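Local coordinates for protein BugD (Bordetella pertussis Tohama I, PDB 2F5X) that binds aspartic acid as a periplasmic solute receptor of the tripartite tricarboxylate transporter family, probably handing it on for uptake, at residues 37-42 with 48-53; 84-89 with 298-303; 158-163 with 305-310; 236-241 with 294-299. All blocks are in the same frame, centred on the assembly; numbering follows the deposited sequence.

Contact 1 (37-42 with 48-53); sequences SLAESM and ETVVVE
Ala39 of helix 30-46 rests against Val50 and Val52 of strand 50-54, the last two elements of a beta-alpha-beta crossover whose first strand, 19-23, runs parallel to 50-54. Ahead of the strand, Glu48 folds over its own backbone so that OE1 takes the N-H of Thr49 at 3.2 Å, a local bond made away from the helix. Val50 then supplies the main contact. Its CB, rather than a methyl, comes nearest, 3.7 Å from Ala39 CB, and CG1, anti to the backbone N (chi1 174°), lies alongside the same methyl at 3.8 Å. The N-H of Val50 reaches the helix through a water, which sits 2.9 Å from Val50 N and donates to Ala39 O at 2.8 Å. Val51 turns its side chain to the other side, while its backbone bonds to Val19 and Met21. With Val52 the strand faces the helix again: CG2 touches Ala39 CB at 4.1 Å, and the Val52 side chain also packs on Ala35, one turn earlier. The union is thus mainly apolar, a small methyl letting helix and strand lie close, and a single water bridges a carbonyl and an amide that do not meet directly.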
loop_
_atom_site.group_PDB
_atom_site.type_symbol
_atom_site.label_atom_id
_atom_site.label_comp_id
_atom_site.label_asym_id
_atom_site.label_seq_id
_atom_site.Cartn_x
_atom_site.Cartn_y
_atom_site.Cartn_z
ATOM N N SER A 37 8.968 -9.577 6.235
ATOM C CA SER A 37 8.384 -10.624 7.065
ATOM C C SER A 37 7.962 -11.826 6.220
ATOM O O SER A 37 8.202 -12.971 6.601
ATOM C CB SER A 37 7.205 -10.086 7.872
ATOM O OG SER A 37 7.674 -9.160 8.841
ATOM N N LEU A 38 7.349 -11.556 5.069
ATOM C CA LEU A 38 6.931 -12.613 4.149
ATOM C C LEU A 38 8.122 -13.366 3.547
ATOM O O LEU A 38 8.083 -14.597 3.383
ATOM C CB LEU A 38 6.050 -12.037 3.035
ATOM C CG LEU A 38 5.472 -13.056 2.046
ATOM C CD1 LEU A 38 4.637 -14.119 2.760
ATOM C CD2 LEU A 38 4.656 -12.334 1.001
ATOM N N ALA A 39 9.175 -12.627 3.215
ATOM C CA ALA A 39 10.400 -13.241 2.695
ATOM C C ALA A 39 10.910 -14.316 3.657
ATOM O O ALA A 39 11.305 -15.409 3.238
ATOM C CB ALA A 39 11.467 -12.161 2.453
ATOM N N GLU A 40 10.858 -14.013 4.952
ATOM C CA GLU A 40 11.292 -14.957 5.976
ATOM C C GLU A 40 10.370 -16.169 6.077
ATOM O O GLU A 40 10.845 -17.307 6.189
ATOM C CB GLU A 40 11.393 -14.252 7.327
ATOM C CG GLU A 40 11.816 -15.148 8.472
ATOM C CD GLU A 40 12.080 -14.389 9.758
ATOM O OE1 GLU A 40 12.208 -13.142 9.721
ATOM O OE2 GLU A 40 12.163 -15.052 10.815
ATOM N N SER A 41 9.060 -15.931 6.040
ATOM C CA SER A 41 8.092 -17.011 6.236
ATOM C C SER A 41 7.990 -17.960 5.054
ATOM O O SER A 41 7.598 -19.120 5.227
ATOM C CB SER A 41 6.702 -16.474 6.629
ATOM O OG SER A 41 6.091 -15.751 5.577
HETATM N N MSE A 42 8.337 -17.482 3.860
HETATM C CA MSE A 42 8.274 -18.314 2.655
HETATM C C MSE A 42 9.449 -19.276 2.538
HETATM O O MSE A 42 9.356 -20.291 1.847
HETATM C CB MSE A 42 8.237 -17.444 1.398
HETATM C CG MSE A 42 6.899 -16.815 1.110
HETATM SE SE MSE A 42 7.004 -15.600 -0.415
HETATM C CE MSE A 42 6.960 -16.885 -1.836
ATOM N N GLU A 48 14.685 -21.729 -0.767
ATOM C CA GLU A 48 15.709 -20.732 -1.042
ATOM C C GLU A 48 15.360 -19.445 -0.305
ATOM O O GLU A 48 14.207 -19.232 0.079
ATOM C CB GLU A 48 15.813 -20.444 -2.546
ATOM C CG GLU A 48 16.883 -21.248 -3.279
ATOM C CD GLU A 48 18.299 -20.787 -2.970
ATOM O OE1 GLU A 48 18.468 -19.763 -2.265
ATOM O OE2 GLU A 48 19.248 -21.451 -3.434
ATOM N N THR A 49 16.359 -18.593 -0.108
ATOM C CA THR A 49 16.146 -17.288 0.502
ATOM C C THR A 49 15.443 -16.351 -0.486
ATOM O O THR A 49 15.618 -16.472 -1.708
ATOM C CB THR A 49 17.493 -16.675 0.967
ATOM O OG1 THR A 49 18.474 -16.797 -0.073
ATOM C CG2 THR A 49 18.100 -17.501 2.089
ATOM N N VAL A 50 14.634 -15.440 0.047
ATOM C CA VAL A 50 13.999 -14.392 -0.750
ATOM C C VAL A 50 14.711 -13.093 -0.388
ATOM O O VAL A 50 14.814 -12.754 0.795
ATOM C CB VAL A 50 12.479 -14.283 -0.444
ATOM C CG1 VAL A 50 11.842 -13.086 -1.165
ATOM C CG2 VAL A 50 11.763 -15.563 -0.818
ATOM N N VAL A 51 15.215 -12.390 -1.403
ATOM C CA VAL A 51 15.962 -11.143 -1.213
ATOM C C VAL A 51 15.084 -9.967 -1.617
ATOM O O VAL A 51 14.687 -9.852 -2.780
ATOM C CB VAL A 51 17.258 -11.108 -2.070
ATOM C CG1 VAL A 51 18.011 -9.788 -1.868
ATOM C CG2 VAL A 51 18.164 -12.294 -1.746
ATOM N N VAL A 52 14.795 -9.087 -0.665
ATOM C CA VAL A 52 13.961 -7.918 -0.947
ATOM C C VAL A 52 14.793 -6.825 -1.625
ATOM O O VAL A 52 15.897 -6.490 -1.171
ATOM C CB VAL A 52 13.260 -7.389 0.333
ATOM C CG1 VAL A 52 12.547 -6.064 0.070
ATOM C CG2 VAL A 52 12.275 -8.429 0.875
ATOM N N GLU A 53 14.266 -6.293 -2.726
ATOM C CA GLU A 53 14.894 -5.175 -3.422
ATOM C C GLU A 53 13.926 -4.009 -3.449
ATOM O O GLU A 53 12.761 -4.172 -3.814
ATOM C CB GLU A 53 15.297 -5.575 -4.842
ATOM C CG GLU A 53 16.303 -6.719 -4.878
ATOM C CD GLU A 53 16.746 -7.111 -6.278
ATOM O OE1 GLU A 53 16.030 -6.804 -7.258
ATOM O OE2 GLU A 53 17.817 -7.749 -6.391
HETATM O O HOH W 1 14.060 -15.704 2.832
#

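Contact 2 (84-89 with 298-303); sequences FSTAPS and PQWAEL
Trp300 of the long helix 286-306 meets Ser85 and Thr86 of the short helix 83-86 with its indole, a helix-on-helix packing in this periplasmic binding protein that centres on a CH-pi contact. The buried, tight part surrounds the ring. Thr86 CG2 stands over one face, 4.0 Å from the centroid of the five-membered ring of Trp300 and 26° off its normal. The first torsion of Thr86 (chi1 60°) sets this methyl beside the backbone N, facing the indole, while OG1 is spent on Gly83 O. Across the ring, on the opposite face, Gln299 NE2 lies 3.3 Å above the plane of Trp300, displaced toward the rim. Ser85 approaches at the edge, near the plane, its OG 3.2 Å from Trp300 CD1. That hydroxyl is hydrogen-bonded to Ala82 O, and the indole N-H is taken by Gln296 OE1 one turn back, so polar atoms at this edge are satisfied although none bonds across. Covered on two faces and hemmed at its edge, the ring has little room to turn. The partly exposed side, at Ser89 and Ala301, has no ring and no bond across, just a hydroxyl beside a methyl. There Ser89, three residues on from Thr86, abuts its partner, with Ser89 OG 3.3 Å from Ala301 CB and 3.4 Å from Ala301 CA.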
loop_
_atom_site.group_PDB
_atom_site.type_symbol
_atom_site.label_atom_id
_atom_site.label_comp_id
_atom_site.label_asym_id
_atom_site.label_seq_id
_atom_site.Cartn_x
_atom_site.Cartn_y
_atom_site.Cartn_z
ATOM N N PHE A 84 -1.110 -0.830 -7.752
ATOM C CA PHE A 84 -1.045 -1.582 -9.006
ATOM C C PHE A 84 -2.293 -1.324 -9.840
ATOM O O PHE A 84 -2.211 -1.234 -11.062
ATOM C CB PHE A 84 -0.952 -3.081 -8.678
ATOM C CG PHE A 84 -0.794 -3.979 -9.867
ATOM C CD1 PHE A 84 0.469 -4.444 -10.238
ATOM C CD2 PHE A 84 -1.910 -4.423 -10.580
ATOM C CE1 PHE A 84 0.613 -5.323 -11.327
ATOM C CE2 PHE A 84 -1.777 -5.288 -11.672
ATOM C CZ PHE A 84 -0.519 -5.738 -12.045
ATOM N N SER A 85 -3.437 -1.202 -9.163
ATOM C CA SER A 85 -4.731 -1.011 -9.814
ATOM C C SER A 85 -5.133 0.451 -10.026
ATOM O O SER A 85 -6.019 0.726 -10.848
ATOM C CB SER A 85 -5.843 -1.786 -9.075
ATOM O OG SER A 85 -6.197 -1.177 -7.844
ATOM N N THR A 86 -4.513 1.389 -9.304
ATOM C CA THR A 86 -4.829 2.806 -9.529
ATOM C C THR A 86 -3.996 3.410 -10.653
ATOM O O THR A 86 -4.496 4.227 -11.421
ATOM C CB THR A 86 -4.646 3.671 -8.251
ATOM O OG1 THR A 86 -3.278 3.598 -7.808
ATOM C CG2 THR A 86 -5.491 3.133 -7.088
ATOM N N ALA A 87 -2.725 3.014 -10.734
ATOM C CA ALA A 87 -1.798 3.611 -11.704
ATOM C C ALA A 87 -2.295 3.615 -13.158
ATOM O O ALA A 87 -2.082 4.603 -13.861
ATOM C CB ALA A 87 -0.392 2.979 -11.593
ATOM N N PRO A 88 -2.949 2.545 -13.626
ATOM C CA PRO A 88 -3.476 2.541 -14.998
ATOM C C PRO A 88 -4.508 3.634 -15.288
ATOM O O PRO A 88 -4.724 3.937 -16.466
ATOM C CB PRO A 88 -4.101 1.147 -15.129
ATOM C CG PRO A 88 -3.326 0.314 -14.141
ATOM C CD PRO A 88 -3.171 1.243 -12.959
ATOM N N SER A 89 -5.116 4.221 -14.256
ATOM C CA SER A 89 -6.048 5.338 -14.440
ATOM C C SER A 89 -5.382 6.689 -14.204
ATOM O O SER A 89 -6.025 7.731 -14.332
ATOM C CB SER A 89 -7.255 5.198 -13.506
ATOM O OG SER A 89 -7.955 4.005 -13.797
ATOM N N PRO A 298 -11.383 -0.773 -12.694
ATOM C CA PRO A 298 -12.549 0.062 -13.025
ATOM C C PRO A 298 -13.104 0.819 -11.814
ATOM O O PRO A 298 -13.599 1.945 -11.983
ATOM C CB PRO A 298 -13.581 -0.941 -13.561
ATOM C CG PRO A 298 -12.813 -2.183 -13.862
ATOM C CD PRO A 298 -11.652 -2.205 -12.929
ATOM N N GLN A 299 -13.008 0.243 -10.614
ATOM C CA GLN A 299 -13.515 0.948 -9.435
ATOM C C GLN A 299 -12.761 2.259 -9.208
ATOM O O GLN A 299 -13.369 3.329 -9.085
ATOM C CB GLN A 299 -13.446 0.079 -8.186
ATOM C CG GLN A 299 -13.949 0.784 -6.932
ATOM C CD GLN A 299 -13.709 -0.023 -5.680
ATOM O OE1 GLN A 299 -14.246 -1.115 -5.535
ATOM N NE2 GLN A 299 -12.909 0.513 -4.770
ATOM N N TRP A 300 -11.435 2.185 -9.160
ATOM C CA TRP A 300 -10.652 3.403 -8.970
ATOM C C TRP A 300 -10.725 4.345 -10.171
ATOM O O TRP A 300 -10.661 5.561 -10.005
ATOM C CB TRP A 300 -9.210 3.077 -8.583
ATOM C CG TRP A 300 -9.129 2.212 -7.354
ATOM C CD1 TRP A 300 -8.519 0.979 -7.247
ATOM C CD2 TRP A 300 -9.675 2.497 -6.056
ATOM N NE1 TRP A 300 -8.659 0.495 -5.968
ATOM C CE2 TRP A 300 -9.357 1.404 -5.215
ATOM C CE3 TRP A 300 -10.410 3.569 -5.512
ATOM C CZ2 TRP A 300 -9.741 1.349 -3.867
ATOM C CZ3 TRP A 300 -10.791 3.512 -4.164
ATOM C CH2 TRP A 300 -10.452 2.405 -3.364
ATOM N N ALA A 301 -10.904 3.789 -11.371
ATOM C CA ALA A 301 -11.061 4.612 -12.568
ATOM C C ALA A 301 -12.240 5.564 -12.405
ATOM O O ALA A 301 -12.138 6.761 -12.730
ATOM C CB ALA A 301 -11.238 3.737 -13.805
ATOM N N GLU A 302 -13.352 5.029 -11.895
ATOM C CA GLU A 302 -14.562 5.821 -11.689
ATOM C C GLU A 302 -14.364 6.870 -10.599
ATOM O O GLU A 302 -14.804 8.000 -10.758
ATOM C CB GLU A 302 -15.775 4.926 -11.398
ATOM C CG GLU A 302 -17.103 5.677 -11.247
ATOM C CD GLU A 302 -17.587 6.364 -12.521
ATOM O OE1 GLU A 302 -17.157 5.995 -13.639
ATOM O OE2 GLU A 302 -18.423 7.289 -12.403
ATOM N N LEU A 303 -13.689 6.496 -9.514
ATOM C CA LEU A 303 -13.359 7.436 -8.440
ATOM C C LEU A 303 -12.566 8.636 -8.962
ATOM O O LEU A 303 -12.914 9.784 -8.676
ATOM C CB LEU A 303 -12.598 6.739 -7.306
ATOM C CG LEU A 303 -12.317 7.589 -6.053
ATOM C CD1 LEU A 303 -12.476 6.761 -4.785
ATOM C CD2 LEU A 303 -10.930 8.234 -6.092
#

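Contact 3 (158-163 with 305-310); sequences LVEALG and KKAGVE
Glu160 reaches out from the last turn of helix 150-162 and places the flat of its carboxylate against the methyl of Ala307, at the C-terminal end of helix 286-306. The methyl stands almost directly over the carboxylate carbon: Ala307 CB is 3.7 Å from Glu160 CD, with OE2 at 3.8 Å and OE1 at 4.1 Å from the same CB. This face-on approach depends on CG lying beside the backbone N (chi1 -71°) and on a bend at chi2 (-74°), which swings the carboxylate broadside to its neighbour. Glu160 CG, 3.9 Å from Ala307 CB, adds an aliphatic touch. What the pose cannot supply is a polar bond. Glu160 OE2 lies 3.4 Å from Ala307 O, but both atoms are acceptors, so their proximity is presumably mildly unfavourable and softened by solvent at this exposed place. Both residues also touch a neighbouring molecule in the crystal, and the exact pose may owe something to that lattice. The surroundings are two helix ends. Gly308, with positive phi, follows Ala307, and Gly308 N bonds back to Lys305 O at 3.1 Å, while Gly163 likewise turns the chain out of helix 150-162, whose other end borders the aspartic acid pocket at Ala150 and Ser151. The setting is a surface meeting of two helix C-termini, each closed by a Schellman motif.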
loop_
_atom_site.group_PDB
_atom_site.type_symbol
_atom_site.label_atom_id
_atom_site.label_comp_id
_atom_site.label_asym_id
_atom_site.label_seq_id
_atom_site.Cartn_x
_atom_site.Cartn_y
_atom_site.Cartn_z
ATOM N N LEU A 158 -9.159 12.265 0.597
ATOM C CA LEU A 158 -9.235 13.177 1.729
ATOM C C LEU A 158 -9.461 14.621 1.276
ATOM O O LEU A 158 -10.377 15.283 1.766
ATOM C CB LEU A 158 -7.979 13.067 2.603
ATOM C CG LEU A 158 -7.935 13.984 3.835
ATOM C CD1 LEU A 158 -9.063 13.665 4.832
ATOM C CD2 LEU A 158 -6.568 13.895 4.521
ATOM N N VAL A 159 -8.658 15.108 0.328
ATOM C CA VAL A 159 -8.823 16.496 -0.114
ATOM C C VAL A 159 -10.150 16.700 -0.839
ATOM O O VAL A 159 -10.775 17.755 -0.729
ATOM C CB VAL A 159 -7.623 17.031 -0.947
ATOM C CG1 VAL A 159 -6.334 16.934 -0.136
ATOM C CG2 VAL A 159 -7.491 16.315 -2.309
ATOM N N GLU A 160 -10.601 15.672 -1.545
ATOM C CA GLU A 160 -11.910 15.742 -2.193
ATOM C C GLU A 160 -13.045 15.833 -1.168
ATOM O O GLU A 160 -13.963 16.642 -1.327
ATOM C CB GLU A 160 -12.107 14.557 -3.147
ATOM C CG GLU A 160 -11.235 14.654 -4.397
ATOM C CD GLU A 160 -11.712 15.696 -5.401
ATOM O OE1 GLU A 160 -12.925 16.007 -5.440
ATOM O OE2 GLU A 160 -10.869 16.204 -6.164
ATOM N N ALA A 161 -12.970 15.013 -0.123
ATOM C CA ALA A 161 -13.966 15.019 0.944
ATOM C C ALA A 161 -14.001 16.339 1.700
ATOM O O ALA A 161 -15.077 16.794 2.108
ATOM C CB ALA A 161 -13.733 13.859 1.903
ATOM N N LEU A 162 -12.836 16.960 1.872
ATOM C CA LEU A 162 -12.745 18.250 2.565
ATOM C C LEU A 162 -12.970 19.458 1.654
ATOM O O LEU A 162 -13.129 20.588 2.132
ATOM C CB LEU A 162 -11.392 18.382 3.270
ATOM C CG LEU A 162 -11.055 17.354 4.355
ATOM C CD1 LEU A 162 -9.643 17.580 4.838
ATOM C CD2 LEU A 162 -12.043 17.412 5.512
ATOM N N GLY A 163 -12.982 19.225 0.346
ATOM C CA GLY A 163 -13.197 20.290 -0.619
ATOM C C GLY A 163 -12.048 21.272 -0.685
ATOM O O GLY A 163 -12.270 22.471 -0.884
ATOM N N LYS A 305 -12.231 9.645 -12.135
ATOM C CA LYS A 305 -13.069 10.365 -13.101
ATOM C C LYS A 305 -13.980 11.374 -12.397
ATOM O O LYS A 305 -14.077 12.535 -12.815
ATOM C CB LYS A 305 -13.899 9.380 -13.934
ATOM C CG LYS A 305 -14.858 10.051 -14.937
ATOM C CD LYS A 305 -15.226 9.100 -16.069
ATOM C CE LYS A 305 -16.326 9.672 -16.950
ATOM N NZ LYS A 305 -17.521 8.772 -16.988
ATOM N N LYS A 306 -14.628 10.934 -11.320
ATOM C CA LYS A 306 -15.539 11.788 -10.547
ATOM C C LYS A 306 -14.828 12.934 -9.835
ATOM O O LYS A 306 -15.428 13.993 -9.578
ATOM C CB LYS A 306 -16.315 10.953 -9.531
ATOM C CG LYS A 306 -17.578 10.336 -10.089
ATOM C CD LYS A 306 -18.623 10.191 -8.989
ATOM C CE LYS A 306 -19.068 8.748 -8.840
ATOM N NZ LYS A 306 -19.772 8.229 -10.057
ATOM N N ALA A 307 -13.554 12.718 -9.520
ATOM C CA ALA A 307 -12.721 13.714 -8.858
ATOM C C ALA A 307 -12.023 14.639 -9.860
ATOM O O ALA A 307 -11.292 15.554 -9.462
ATOM C CB ALA A 307 -11.704 13.019 -7.961
ATOM N N GLY A 308 -12.252 14.400 -11.154
ATOM C CA GLY A 308 -11.611 15.160 -12.220
ATOM C C GLY A 308 -10.120 14.899 -12.359
ATOM O O GLY A 308 -9.390 15.683 -12.972
ATOM N N VAL A 309 -9.668 13.780 -11.803
ATOM C CA VAL A 309 -8.254 13.427 -11.854
ATOM C C VAL A 309 -8.013 12.614 -13.121
ATOM O O VAL A 309 -8.545 11.509 -13.271
ATOM C CB VAL A 309 -7.829 12.640 -10.605
ATOM C CG1 VAL A 309 -6.391 12.114 -10.747
ATOM C CG2 VAL A 309 -7.970 13.521 -9.357
ATOM N N GLU A 310 -7.235 13.181 -14.035
ATOM C CA GLU A 310 -7.029 12.579 -15.343
ATOM C C GLU A 310 -5.656 11.927 -15.447
ATOM O O GLU A 310 -4.780 12.159 -14.608
ATOM C CB GLU A 310 -7.201 13.626 -16.446
ATOM C CG GLU A 310 -8.412 14.535 -16.268
ATOM C CD GLU A 310 -9.731 13.797 -16.353
ATOM O OE1 GLU A 310 -9.837 12.836 -17.150
ATOM O OE2 GLU A 310 -10.670 14.184 -15.619
#

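Contact 4 (236-241 with 294-299); sequences GIWHGM and KQQVPQ
Trp238 carries its ring between the backbone N and the carbonyl carbon (chi1 54°), and Gln296 bends sharply at its second torsion (chi2 -85°); together these turns bring the indole N-H to the amide oxygen. Trp238 NE1 donates to Gln296 OE1 at 2.7 Å, nearly straight at 162°. The oxygen lies in the plane of the indole, at its edge, whereas the donor stands above the amide's carbonyl plane. Gln296 CG also passes alongside the ring, 3.5 Å from Trp238 NE1. The contact joins strand 236-244, part of the mixed sheet, to helix 286-306, and the strand bears an inverse gamma turn centred on Ile237. Gly236 O, at the start of that turn, receives a water at 3.0 Å, and the same water donates to Gln296 OE1 at 2.9 Å. With Trp300 NE1 as a further donor, three groups grip this one buried oxygen. The other end of the amide is fixed as well: Gln296 NE2 gives its hydrogen in plane to a lone pair of Gln295 OE1 at 2.8 Å, and Gln295 NE2 passes the chain on to Gln299 OE1. Next along the strand, His239 ND1 bonds to Ile237 O, while NE2 is hydrogen-bonded to Thr31 of the ligand pocket.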
loop_
_atom_site.group_PDB
_atom_site.type_symbol
_atom_site.label_atom_id
_atom_site.label_comp_id
_atom_site.label_asym_id
_atom_site.label_seq_id
_atom_site.Cartn_x
_atom_site.Cartn_y
_atom_site.Cartn_z
ATOM N N GLY A 236 -8.934 -0.047 1.829
ATOM C CA GLY A 236 -8.139 -1.173 2.285
ATOM C C GLY A 236 -7.062 -1.469 1.263
ATOM O O GLY A 236 -7.354 -1.760 0.086
ATOM N N ILE A 237 -5.807 -1.391 1.696
ATOM C CA ILE A 237 -4.700 -1.555 0.762
ATOM C C ILE A 237 -4.322 -3.031 0.684
ATOM O O ILE A 237 -3.493 -3.526 1.462
ATOM C CB ILE A 237 -3.526 -0.641 1.174
ATOM C CG1 ILE A 237 -3.979 0.834 1.163
ATOM C CG2 ILE A 237 -2.304 -0.829 0.249
ATOM C CD1 ILE A 237 -4.524 1.362 -0.179
ATOM N N TRP A 238 -4.975 -3.741 -0.232
ATOM C CA TRP A 238 -4.619 -5.128 -0.480
ATOM C C TRP A 238 -3.257 -5.159 -1.162
ATOM O O TRP A 238 -2.854 -4.195 -1.826
ATOM C CB TRP A 238 -5.679 -5.846 -1.334
ATOM C CG TRP A 238 -5.994 -5.142 -2.635
ATOM C CD1 TRP A 238 -6.993 -4.233 -2.859
ATOM C CD2 TRP A 238 -5.320 -5.314 -3.888
ATOM N NE1 TRP A 238 -6.971 -3.816 -4.172
ATOM C CE2 TRP A 238 -5.962 -4.473 -4.830
ATOM C CE3 TRP A 238 -4.234 -6.105 -4.317
ATOM C CZ2 TRP A 238 -5.553 -4.392 -6.171
ATOM C CZ3 TRP A 238 -3.829 -6.029 -5.658
ATOM C CH2 TRP A 238 -4.484 -5.170 -6.562
ATOM N N HIS A 239 -2.547 -6.259 -0.954
ATOM C CA HIS A 239 -1.236 -6.498 -1.547
ATOM C C HIS A 239 -1.304 -7.816 -2.324
ATOM O O HIS A 239 -1.974 -8.769 -1.892
ATOM C CB HIS A 239 -0.165 -6.651 -0.458
ATOM C CG HIS A 239 0.287 -5.357 0.164
ATOM N ND1 HIS A 239 -0.570 -4.479 0.795
ATOM C CD2 HIS A 239 1.526 -4.821 0.283
ATOM C CE1 HIS A 239 0.118 -3.450 1.257
ATOM N NE2 HIS A 239 1.393 -3.633 0.960
ATOM N N GLY A 240 -0.600 -7.862 -3.456
ATOM C CA GLY A 240 -0.511 -9.063 -4.273
ATOM C C GLY A 240 0.929 -9.415 -4.596
ATOM O O GLY A 240 1.840 -8.605 -4.410
HETATM N N MSE A 241 1.131 -10.634 -5.083
HETATM C CA MSE A 241 2.433 -11.080 -5.536
HETATM C C MSE A 241 2.278 -11.549 -6.978
HETATM O O MSE A 241 1.340 -12.273 -7.285
HETATM C CB MSE A 241 2.953 -12.216 -4.648
HETATM C CG MSE A 241 4.279 -12.786 -5.109
HETATM SE SE MSE A 241 4.869 -14.162 -3.899
HETATM C CE MSE A 241 5.254 -13.096 -2.456
ATOM N N LYS A 294 -9.168 -7.222 -11.650
ATOM C CA LYS A 294 -10.274 -7.028 -12.587
ATOM C C LYS A 294 -11.360 -6.118 -12.012
ATOM O O LYS A 294 -11.899 -5.269 -12.728
ATOM C CB LYS A 294 -10.873 -8.391 -12.992
ATOM C CG LYS A 294 -12.061 -8.302 -13.952
ATOM C CD LYS A 294 -12.684 -9.668 -14.214
ATOM C CE LYS A 294 -14.041 -9.549 -14.924
ATOM N NZ LYS A 294 -14.808 -10.833 -14.862
ATOM N N GLN A 295 -11.665 -6.289 -10.727
ATOM C CA GLN A 295 -12.681 -5.476 -10.059
ATOM C C GLN A 295 -12.140 -4.085 -9.725
ATOM O O GLN A 295 -12.849 -3.085 -9.860
ATOM C CB GLN A 295 -13.172 -6.173 -8.781
ATOM C CG GLN A 295 -14.382 -5.505 -8.117
ATOM C CD GLN A 295 -14.007 -4.284 -7.287
ATOM O OE1 GLN A 295 -12.894 -4.199 -6.756
ATOM N NE2 GLN A 295 -14.930 -3.332 -7.184
ATOM N N GLN A 296 -10.880 -4.026 -9.308
ATOM C CA GLN A 296 -10.331 -2.800 -8.732
ATOM C C GLN A 296 -9.987 -1.704 -9.732
ATOM O O GLN A 296 -10.214 -0.517 -9.455
ATOM C CB GLN A 296 -9.120 -3.115 -7.856
ATOM C CG GLN A 296 -9.501 -3.761 -6.522
ATOM C CD GLN A 296 -9.865 -2.731 -5.477
ATOM O OE1 GLN A 296 -8.983 -2.137 -4.865
ATOM N NE2 GLN A 296 -11.163 -2.523 -5.262
ATOM N N VAL A 297 -9.436 -2.086 -10.885
ATOM C CA VAL A 297 -9.054 -1.082 -11.880
ATOM C C VAL A 297 -10.255 -0.195 -12.273
ATOM O O VAL A 297 -10.165 1.027 -12.151
ATOM C CB VAL A 297 -8.297 -1.682 -13.107
ATOM C CG1 VAL A 297 -8.011 -0.596 -14.143
ATOM C CG2 VAL A 297 -6.974 -2.328 -12.661
ATOM N N PRO A 298 -11.383 -0.773 -12.694
ATOM C CA PRO A 298 -12.549 0.062 -13.025
ATOM C C PRO A 298 -13.104 0.819 -11.814
ATOM O O PRO A 298 -13.599 1.945 -11.983
ATOM C CB PRO A 298 -13.581 -0.941 -13.561
ATOM C CG PRO A 298 -12.813 -2.183 -13.862
ATOM C CD PRO A 298 -11.652 -2.205 -12.929
ATOM N N GLN A 299 -13.008 0.243 -10.614
ATOM C CA GLN A 299 -13.515 0.948 -9.435
ATOM C C GLN A 299 -12.761 2.259 -9.208
ATOM O O GLN A 299 -13.369 3.329 -9.085
ATOM C CB GLN A 299 -13.446 0.079 -8.186
ATOM C CG GLN A 299 -13.949 0.784 -6.932
ATOM C CD GLN A 299 -13.709 -0.023 -5.680
ATOM O OE1 GLN A 299 -14.246 -1.115 -5.535
ATOM N NE2 GLN A 299 -12.909 0.513 -4.770
HETATM O O HOH W 2 -9.545 -1.746 -2.003
#

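In the fold
From the N terminus, contact 1 closes first, a short loop within one beta-alpha-beta unit that is complete before the others begin. Segments 84-89, 158-163 and 236-241 then open contacts 2, 3 and 4, and all three close on helix 286-306. Of these three, contact 4 closes first, at 294-299, and so lies within the span of contact 3; contact 2 follows at 298-303, sharing Pro298 and Gln299 with contact 4, and contact 3 ends at 305-310, crossing contact 2. The C-terminal helix thereby ties helix 83-86, helix 150-162 and the central sheet together. Contact 1, about 23 Å from contact 4 between centres, still meets it where Leu38 CD2 packs 3.6 Å from Met241 CE.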